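Local atomic coordinates of putative phosphomannomutase (Thermus thermophilus, PDB entry 1TUO), a protein that probably interconverts phosphorylated sugars by moving the phosphate between two hydroxyls, as a magnesium-dependent member of the phosphohexose mutase family. Residues Ala10-Arg13 with Gly18-Gly21; Arg25-Ala30 with Gln114-Lys119; Leu297-Glu302 with Thr377-Ala382. One frame throughout, in Å; residues are numbered along the deposited sequence.

Contact 1: Ala10-Arg13 with Gly18-Gly21; sequences APIR and GFRG
The ring of Phe19 takes Ile12 on one face and the carbonyl oxygen of Arg13 at its edge. Ile12 CG2 sits over that face toward the rim, 3.6 Å from Phe19 CD1. The same methyl lies 3.9 Å from the centroid of the Phe19 ring and 24° off its normal, which makes this a CH-pi contact. The two side chains cross at about a right angle. In the plane of the ring, Arg13 O faces the same corner, 3.6 Å from Phe19 CD1, where the slightly positive ring hydrogens would suit a carbonyl oxygen. The guanidinium of Arg13 turns back over its own segment, with Pro11 CB above one face near the rim.

In the fold, this is where the N-terminal segment comes up to the start of strand 19-22, an early strand of the first alpha/beta/alpha domain, which pairs antiparallel with strand 115-122. Both Ile12 and Phe19 also rest on Thr31, so helix 29-45 backs both side chains.

No direct hydrogen bond joins the two backbones. A water bridges them instead: it donates to Arg13 O at 3.1 Å and accepts from Arg20 N at 3.0 Å. Phe19 has CG anti to its own N (chi1 175°), which swings the ring toward Ile12.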
loop_
_atom_site.group_PDB
_atom_site.type_symbol
_atom_site.label_atom_id
_atom_site.label_comp_id
_atom_site.label_asym_id
_atom_site.label_seq_id
_atom_site.Cartn_x
_atom_site.Cartn_y
_atom_site.Cartn_z
ATOM N N ALA A 10 -8.559 -21.430 20.741
ATOM C CA ALA A 10 -7.789 -21.142 19.540
ATOM C C ALA A 10 -6.798 -20.011 19.784
ATOM O O ALA A 10 -7.192 -18.879 20.057
ATOM C CB ALA A 10 -8.725 -20.771 18.399
ATOM N N PRO A 11 -5.493 -20.307 19.694
ATOM C CA PRO A 11 -4.478 -19.272 19.910
ATOM C C PRO A 11 -4.484 -18.264 18.761
ATOM O O PRO A 11 -4.438 -18.642 17.591
ATOM C CB PRO A 11 -3.182 -20.075 19.981
ATOM C CG PRO A 11 -3.455 -21.221 19.054
ATOM C CD PRO A 11 -4.865 -21.614 19.435
ATOM N N ILE A 12 -4.553 -16.982 19.103
ATOM C CA ILE A 12 -4.577 -15.923 18.101
ATOM C C ILE A 12 -3.189 -15.337 17.877
ATOM O O ILE A 12 -2.763 -14.435 18.603
ATOM C CB ILE A 12 -5.530 -14.787 18.525
ATOM C CG1 ILE A 12 -6.956 -15.326 18.653
ATOM C CG2 ILE A 12 -5.477 -13.657 17.513
ATOM C CD1 ILE A 12 -7.947 -14.315 19.177
ATOM N N ARG A 13 -2.486 -15.848 16.871
ATOM C CA ARG A 13 -1.144 -15.369 16.559
ATOM C C ARG A 13 -1.187 -14.336 15.438
ATOM O O ARG A 13 -1.841 -14.544 14.416
ATOM C CB ARG A 13 -0.244 -16.535 16.138
ATOM C CG ARG A 13 -0.269 -17.720 17.092
ATOM C CD ARG A 13 0.772 -18.764 16.706
ATOM N NE ARG A 13 0.636 -19.990 17.491
ATOM C CZ ARG A 13 0.713 -20.048 18.818
ATOM N NH1 ARG A 13 0.574 -21.213 19.437
ATOM N NH2 ARG A 13 0.931 -18.948 19.528
ATOM N N GLY A 18 -0.821 -6.948 13.069
ATOM C CA GLY A 18 -2.219 -7.336 13.098
ATOM C C GLY A 18 -2.533 -8.818 13.042
ATOM O O GLY A 18 -1.659 -9.677 13.158
ATOM N N PHE A 19 -3.817 -9.103 12.872
ATOM C CA PHE A 19 -4.315 -10.460 12.786
ATOM C C PHE A 19 -5.092 -10.572 11.485
ATOM O O PHE A 19 -5.691 -9.604 11.030
ATOM C CB PHE A 19 -5.244 -10.755 13.961
ATOM C CG PHE A 19 -5.906 -12.098 13.888
ATOM C CD1 PHE A 19 -5.156 -13.264 13.991
ATOM C CD2 PHE A 19 -7.280 -12.198 13.699
ATOM C CE1 PHE A 19 -5.767 -14.513 13.908
ATOM C CE2 PHE A 19 -7.898 -13.441 13.615
ATOM C CZ PHE A 19 -7.140 -14.600 13.720
ATOM N N ARG A 20 -5.067 -11.749 10.880
ATOM C CA ARG A 20 -5.793 -11.959 9.641
ATOM C C ARG A 20 -6.334 -13.376 9.671
ATOM O O ARG A 20 -5.773 -14.246 10.333
ATOM C CB ARG A 20 -4.866 -11.782 8.436
ATOM C CG ARG A 20 -5.579 -11.833 7.094
ATOM C CD ARG A 20 -4.594 -11.923 5.930
ATOM N NE ARG A 20 -3.852 -13.183 5.939
ATOM C CZ ARG A 20 -2.975 -13.547 5.007
ATOM N NH1 ARG A 20 -1.737 -13.093 4.916
ATOM N NH2 ARG A 20 -3.533 -14.185 3.974
ATOM N N GLY A 21 -7.433 -13.599 8.967
ATOM C CA GLY A 21 -8.002 -14.930 8.922
ATOM C C GLY A 21 -9.159 -14.956 7.953
ATOM O O GLY A 21 -9.536 -13.921 7.399
HETATM O O HOH W 1 -2.768 -13.579 11.658
#

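Contact 2: Arg25-Ala30 with Gln114-Lys119; sequences REFTFA and QYLGVK
Phe27 carries its CG anti to the backbone N (chi1 -158°), and the ring is thereby laid against the strand residues Leu116, Gly117 and Val118. Leu116 has its CG likewise anti to N, which sends its side chain toward the Phe27 ring. Leu116 CB stands over one face of the ring, 4.2 Å from the centroid and 21° off the normal, a CH-pi contact, and Leu116 CG follows at 3.9 Å from Phe27 CE2. Gly117 N lies over the same face, displaced toward the rim. Beside it the backbone itself comes close, Gly117 CA being 3.5 Å from Phe27 CE1. Val118 approaches differently: its CG2 lies in the ring plane at the edge, 3.9 Å from Phe27 CZ, and the two side chains cross at about a right angle.

Phe27 lies in the loop between strand 19-22 and helix 29-45 and so pins the approach to this helix against strand 115-122 of the first alpha/beta/alpha domain. Phe64 of helix 61-75 meets the same ring edge-to-face, and Phe19 touches it as well. One residue on, Thr28 is the N-cap of helix 29-45, its OG1 bonded to Thr31 N. An alanine in place of Phe27 is likely to open a gap beside Leu116, Gly117 and Val118 and cost Phe64 its edge-to-face partner, though not its stack with Phe29. No hydrogen bond crosses between the two segments, so what joins them is dispersion and CH-pi contact, whose strength depends on close fit and the exclusion of water.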
loop_
_atom_site.group_PDB
_atom_site.type_symbol
_atom_site.label_atom_id
_atom_site.label_comp_id
_atom_site.label_asym_id
_atom_site.label_seq_id
_atom_site.Cartn_x
_atom_site.Cartn_y
_atom_site.Cartn_z
ATOM N N ARG A 25 -14.160 -18.455 9.947
ATOM C CA ARG A 25 -13.320 -19.603 10.284
ATOM C C ARG A 25 -12.465 -19.123 11.450
ATOM O O ARG A 25 -12.856 -19.270 12.610
ATOM C CB ARG A 25 -12.440 -20.026 9.105
ATOM C CG ARG A 25 -11.616 -21.286 9.388
ATOM C CD ARG A 25 -10.942 -21.806 8.125
ATOM N NE ARG A 25 -11.910 -22.414 7.216
ATOM C CZ ARG A 25 -11.866 -22.305 5.892
ATOM N NH1 ARG A 25 -10.899 -21.606 5.312
ATOM N NH2 ARG A 25 -12.793 -22.895 5.145
ATOM N N GLU A 26 -11.317 -18.523 11.144
ATOM C CA GLU A 26 -10.450 -17.992 12.192
ATOM C C GLU A 26 -10.898 -16.577 12.572
ATOM O O GLU A 26 -10.744 -16.159 13.719
ATOM C CB GLU A 26 -8.990 -17.945 11.727
ATOM C CG GLU A 26 -8.456 -19.277 11.234
ATOM C CD GLU A 26 -8.418 -19.349 9.727
ATOM O OE1 GLU A 26 -9.206 -18.633 9.076
ATOM O OE2 GLU A 26 -7.603 -20.128 9.191
ATOM N N PHE A 27 -11.449 -15.840 11.610
ATOM C CA PHE A 27 -11.891 -14.475 11.885
ATOM C C PHE A 27 -13.382 -14.452 12.194
ATOM O O PHE A 27 -14.214 -14.324 11.296
ATOM C CB PHE A 27 -11.598 -13.554 10.701
ATOM C CG PHE A 27 -11.532 -12.100 11.081
ATOM C CD1 PHE A 27 -10.349 -11.553 11.562
ATOM C CD2 PHE A 27 -12.664 -11.301 11.026
ATOM C CE1 PHE A 27 -10.302 -10.219 11.989
ATOM C CE2 PHE A 27 -12.628 -9.971 11.451
ATOM C CZ PHE A 27 -11.443 -9.434 11.932
ATOM N N THR A 28 -13.706 -14.582 13.477
ATOM C CA THR A 28 -15.089 -14.589 13.934
ATOM C C THR A 28 -15.322 -13.436 14.903
ATOM O O THR A 28 -14.373 -12.772 15.339
ATOM C CB THR A 28 -15.407 -15.894 14.687
ATOM O OG1 THR A 28 -14.574 -15.969 15.855
ATOM C CG2 THR A 28 -15.136 -17.106 13.798
ATOM N N PHE A 29 -16.580 -13.191 15.251
ATOM C CA PHE A 29 -16.854 -12.122 16.203
ATOM C C PHE A 29 -16.228 -12.493 17.545
ATOM O O PHE A 29 -15.781 -11.622 18.296
ATOM C CB PHE A 29 -18.356 -11.888 16.345
ATOM C CG PHE A 29 -18.939 -11.087 15.221
ATOM C CD1 PHE A 29 -19.444 -11.709 14.084
ATOM C CD2 PHE A 29 -18.922 -9.692 15.271
ATOM C CE1 PHE A 29 -19.922 -10.956 13.009
ATOM C CE2 PHE A 29 -19.396 -8.931 14.203
ATOM C CZ PHE A 29 -19.895 -9.560 13.071
ATOM N N ALA A 30 -16.186 -13.789 17.838
ATOM C CA ALA A 30 -15.584 -14.260 19.084
ATOM C C ALA A 30 -14.099 -13.894 19.108
ATOM O O ALA A 30 -13.586 -13.423 20.128
ATOM C CB ALA A 30 -15.751 -15.767 19.208
ATOM N N GLN A 114 -12.582 -13.642 0.907
ATOM C CA GLN A 114 -12.894 -14.375 2.129
ATOM C C GLN A 114 -12.082 -13.964 3.352
ATOM O O GLN A 114 -12.408 -14.367 4.465
ATOM C CB GLN A 114 -12.732 -15.890 1.914
ATOM C CG GLN A 114 -11.316 -16.333 1.589
ATOM C CD GLN A 114 -11.028 -16.323 0.103
ATOM O OE1 GLN A 114 -11.536 -15.477 -0.633
ATOM N NE2 GLN A 114 -10.201 -17.263 -0.346
ATOM N N TYR A 115 -11.041 -13.159 3.154
ATOM C CA TYR A 115 -10.206 -12.731 4.273
ATOM C C TYR A 115 -10.570 -11.385 4.869
ATOM O O TYR A 115 -11.070 -10.499 4.187
ATOM C CB TYR A 115 -8.734 -12.640 3.863
ATOM C CG TYR A 115 -8.110 -13.952 3.483
ATOM C CD1 TYR A 115 -8.129 -14.396 2.162
ATOM C CD2 TYR A 115 -7.497 -14.755 4.446
ATOM C CE1 TYR A 115 -7.547 -15.611 1.809
ATOM C CE2 TYR A 115 -6.916 -15.969 4.105
ATOM C CZ TYR A 115 -6.944 -16.390 2.787
ATOM O OH TYR A 115 -6.366 -17.592 2.448
ATOM N N LEU A 116 -10.298 -11.252 6.160
ATOM C CA LEU A 116 -10.505 -9.998 6.864
ATOM C C LEU A 116 -9.427 -9.995 7.944
ATOM O O LEU A 116 -8.779 -11.015 8.196
ATOM C CB LEU A 116 -11.916 -9.920 7.460
ATOM C CG LEU A 116 -12.478 -8.534 7.835
ATOM C CD1 LEU A 116 -11.861 -7.425 6.988
ATOM C CD2 LEU A 116 -13.993 -8.546 7.665
ATOM N N GLY A 117 -9.198 -8.847 8.558
ATOM C CA GLY A 117 -8.181 -8.794 9.581
ATOM C C GLY A 117 -8.253 -7.457 10.260
ATOM O O GLY A 117 -9.090 -6.626 9.916
ATOM N N VAL A 118 -7.391 -7.269 11.247
ATOM C CA VAL A 118 -7.339 -6.008 11.957
ATOM C C VAL A 118 -5.902 -5.517 11.869
ATOM O O VAL A 118 -4.964 -6.243 12.195
ATOM C CB VAL A 118 -7.743 -6.160 13.437
ATOM C CG1 VAL A 118 -7.749 -4.785 14.108
ATOM C CG2 VAL A 118 -9.128 -6.802 13.543
ATOM N N LYS A 119 -5.735 -4.295 11.383
ATOM C CA LYS A 119 -4.412 -3.695 11.261
ATOM C C LYS A 119 -4.368 -2.474 12.178
ATOM O O LYS A 119 -5.165 -1.544 12.031
ATOM C CB LYS A 119 -4.145 -3.292 9.813
ATOM C CG LYS A 119 -3.933 -4.485 8.881
ATOM C CD LYS A 119 -3.347 -4.043 7.551
ATOM C CE LYS A 119 -2.915 -5.225 6.709
ATOM N NZ LYS A 119 -2.318 -4.775 5.421
#

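Contact 3: Leu297-Glu302 with Thr377-Ala382; sequences LDRLGE and TGLTHA
One hydrogen bond joins the two segments: Arg299 NH1 donates to Thr377 O at 2.7 Å. The donor sits almost straight out from the carbonyl (C=O...N angle 175°), but the N-H...O angle is a bent 137° and the oxygen is tilted somewhat from the guanidinium plane. The chain of Arg299 reaches it by bending at chi2 and chi3, which curls the guanidinium back beside Thr377.

The charge has a second partner within the helix, a long salt bridge from Arg299 NE to Glu302 OE2 at 3.5 Å, which may help to hold the guanidinium where it is.

Van der Waals packing completes the contact. Leu379 CD1 lies over the centre of one guanidinium face, and the two side chains meet at about a right angle, with Leu379 CG 3.7 Å from Arg299 NH1. Arg299 CG packs on Thr377 CB at 3.5 Å, while Thr377 CG2 rests against Leu300, 4.0 Å from Leu300 CD1.

Thr377 also organises its own turn. Its OG1 accepts from Leu379 N at 3.3 Å and is bonded to Val373 O in the preceding helical turn. Gly378, with positive phi, breaks out of helix 366-377 here. The bond from OG1 to the N two residues on defines an ST turn, and the arginine of helix 296-304 clasps this helix exit in the link to strand 382-386, an edge strand of the antiparallel sheet of the C-terminal domain.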
loop_
_atom_site.group_PDB
_atom_site.type_symbol
_atom_site.label_atom_id
_atom_site.label_comp_id
_atom_site.label_asym_id
_atom_site.label_seq_id
_atom_site.Cartn_x
_atom_site.Cartn_y
_atom_site.Cartn_z
ATOM N N LEU A 297 16.296 1.988 -8.582
ATOM C CA LEU A 297 16.203 3.065 -7.598
ATOM C C LEU A 297 17.597 3.343 -7.038
ATOM O O LEU A 297 18.003 4.504 -6.901
ATOM C CB LEU A 297 15.243 2.699 -6.461
ATOM C CG LEU A 297 15.027 3.797 -5.412
ATOM C CD1 LEU A 297 14.549 5.080 -6.087
ATOM C CD2 LEU A 297 14.008 3.322 -4.391
ATOM N N ASP A 298 18.334 2.279 -6.718
ATOM C CA ASP A 298 19.693 2.423 -6.192
ATOM C C ASP A 298 20.547 3.173 -7.211
ATOM O O ASP A 298 21.286 4.096 -6.859
ATOM C CB ASP A 298 20.339 1.053 -5.942
ATOM C CG ASP A 298 19.489 0.150 -5.074
ATOM O OD1 ASP A 298 19.989 -0.302 -4.024
ATOM O OD2 ASP A 298 18.327 -0.114 -5.447
ATOM N N ARG A 299 20.441 2.769 -8.475
ATOM C CA ARG A 299 21.207 3.399 -9.550
ATOM C C ARG A 299 20.817 4.865 -9.718
ATOM O O ARG A 299 21.681 5.725 -9.898
ATOM C CB ARG A 299 21.000 2.640 -10.873
ATOM C CG ARG A 299 21.702 3.259 -12.096
ATOM C CD ARG A 299 23.215 3.370 -11.912
ATOM N NE ARG A 299 23.896 2.077 -11.976
ATOM C CZ ARG A 299 24.153 1.411 -13.099
ATOM N NH1 ARG A 299 23.789 1.908 -14.276
ATOM N NH2 ARG A 299 24.785 0.243 -13.046
ATOM N N LEU A 300 19.520 5.158 -9.648
ATOM C CA LEU A 300 19.070 6.539 -9.797
ATOM C C LEU A 300 19.699 7.387 -8.692
ATOM O O LEU A 300 20.157 8.508 -8.933
ATOM C CB LEU A 300 17.542 6.618 -9.712
ATOM C CG LEU A 300 16.893 7.955 -10.081
ATOM C CD1 LEU A 300 17.118 8.248 -11.565
ATOM C CD2 LEU A 300 15.397 7.902 -9.781
ATOM N N GLY A 301 19.730 6.836 -7.484
ATOM C CA GLY A 301 20.306 7.543 -6.357
ATOM C C GLY A 301 21.795 7.804 -6.504
ATOM O O GLY A 301 22.280 8.864 -6.119
ATOM N N GLU A 302 22.533 6.842 -7.050
ATOM C CA GLU A 302 23.965 7.039 -7.223
ATOM C C GLU A 302 24.223 8.016 -8.368
ATOM O O GLU A 302 25.145 8.839 -8.305
ATOM C CB GLU A 302 24.670 5.702 -7.495
ATOM C CG GLU A 302 24.480 5.148 -8.896
ATOM C CD GLU A 302 25.185 3.814 -9.094
ATOM O OE1 GLU A 302 24.795 2.834 -8.418
ATOM O OE2 GLU A 302 26.127 3.749 -9.919
ATOM N N THR A 377 19.500 6.180 -15.599
ATOM C CA THR A 377 20.129 5.073 -14.873
ATOM C C THR A 377 21.008 4.235 -15.788
ATOM O O THR A 377 21.927 3.560 -15.324
ATOM C CB THR A 377 19.089 4.112 -14.246
ATOM O OG1 THR A 377 18.231 3.596 -15.270
ATOM C CG2 THR A 377 18.258 4.827 -13.196
ATOM N N GLY A 378 20.712 4.273 -17.082
ATOM C CA GLY A 378 21.475 3.497 -18.043
ATOM C C GLY A 378 21.077 2.034 -17.991
ATOM O O GLY A 378 21.796 1.164 -18.478
ATOM N N LEU A 379 19.920 1.765 -17.395
ATOM C CA LEU A 379 19.427 0.398 -17.257
ATOM C C LEU A 379 18.032 0.222 -17.839
ATOM O O LEU A 379 17.244 1.169 -17.888
ATOM C CB LEU A 379 19.385 0.011 -15.777
ATOM C CG LEU A 379 20.693 0.058 -14.983
ATOM C CD1 LEU A 379 20.393 -0.149 -13.503
ATOM C CD2 LEU A 379 21.645 -1.014 -15.501
ATOM N N THR A 380 17.735 -0.997 -18.284
ATOM C CA THR A 380 16.422 -1.331 -18.818
ATOM C C THR A 380 15.770 -2.195 -17.741
ATOM O O THR A 380 16.457 -2.939 -17.042
ATOM C CB THR A 380 16.524 -2.128 -20.137
ATOM O OG1 THR A 380 17.121 -1.302 -21.148
ATOM C CG2 THR A 380 15.146 -2.571 -20.598
ATOM N N HIS A 381 14.451 -2.102 -17.612
ATOM C CA HIS A 381 13.727 -2.836 -16.583
ATOM C C HIS A 381 12.668 -3.810 -17.073
ATOM O O HIS A 381 11.876 -3.496 -17.959
ATOM C CB HIS A 381 13.057 -1.839 -15.627
ATOM C CG HIS A 381 12.078 -2.467 -14.683
ATOM N ND1 HIS A 381 12.459 -3.054 -13.495
ATOM C CD2 HIS A 381 10.735 -2.619 -14.764
ATOM C CE1 HIS A 381 11.392 -3.541 -12.885
ATOM N NE2 HIS A 381 10.332 -3.291 -13.635
ATOM N N ALA A 382 12.658 -4.990 -16.460
ATOM C CA ALA A 382 11.680 -6.035 -16.746
ATOM C C ALA A 382 11.532 -6.779 -15.424
ATOM O O ALA A 382 12.510 -6.960 -14.700
ATOM C CB ALA A 382 12.183 -6.973 -17.846
#

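Contacts 1 and 2 belong to one neighbourhood, their centres 8 Å apart, within the first alpha/beta/alpha domain. Strands 19-22 and 115-122 are neighbours in its mixed sheet: Phe19 O lies 2.9 Å from Val118 N, and Gly21 N lies 3.0 Å from Leu116 O, both probable hydrogen bonds. Along the chain, contact 1 closes before contact 2 opens, and Phe19 and Phe27 touch, so the Ile12-Phe19 pair and the packing round Phe27 are continuous beside helix 29-45. Contact 3 stands apart on the opposite side of the molecule's centre, its own centre about 40 Å from that of contact 1 and about 41 Å from that of contact 2, at the passage into the C-terminal domain.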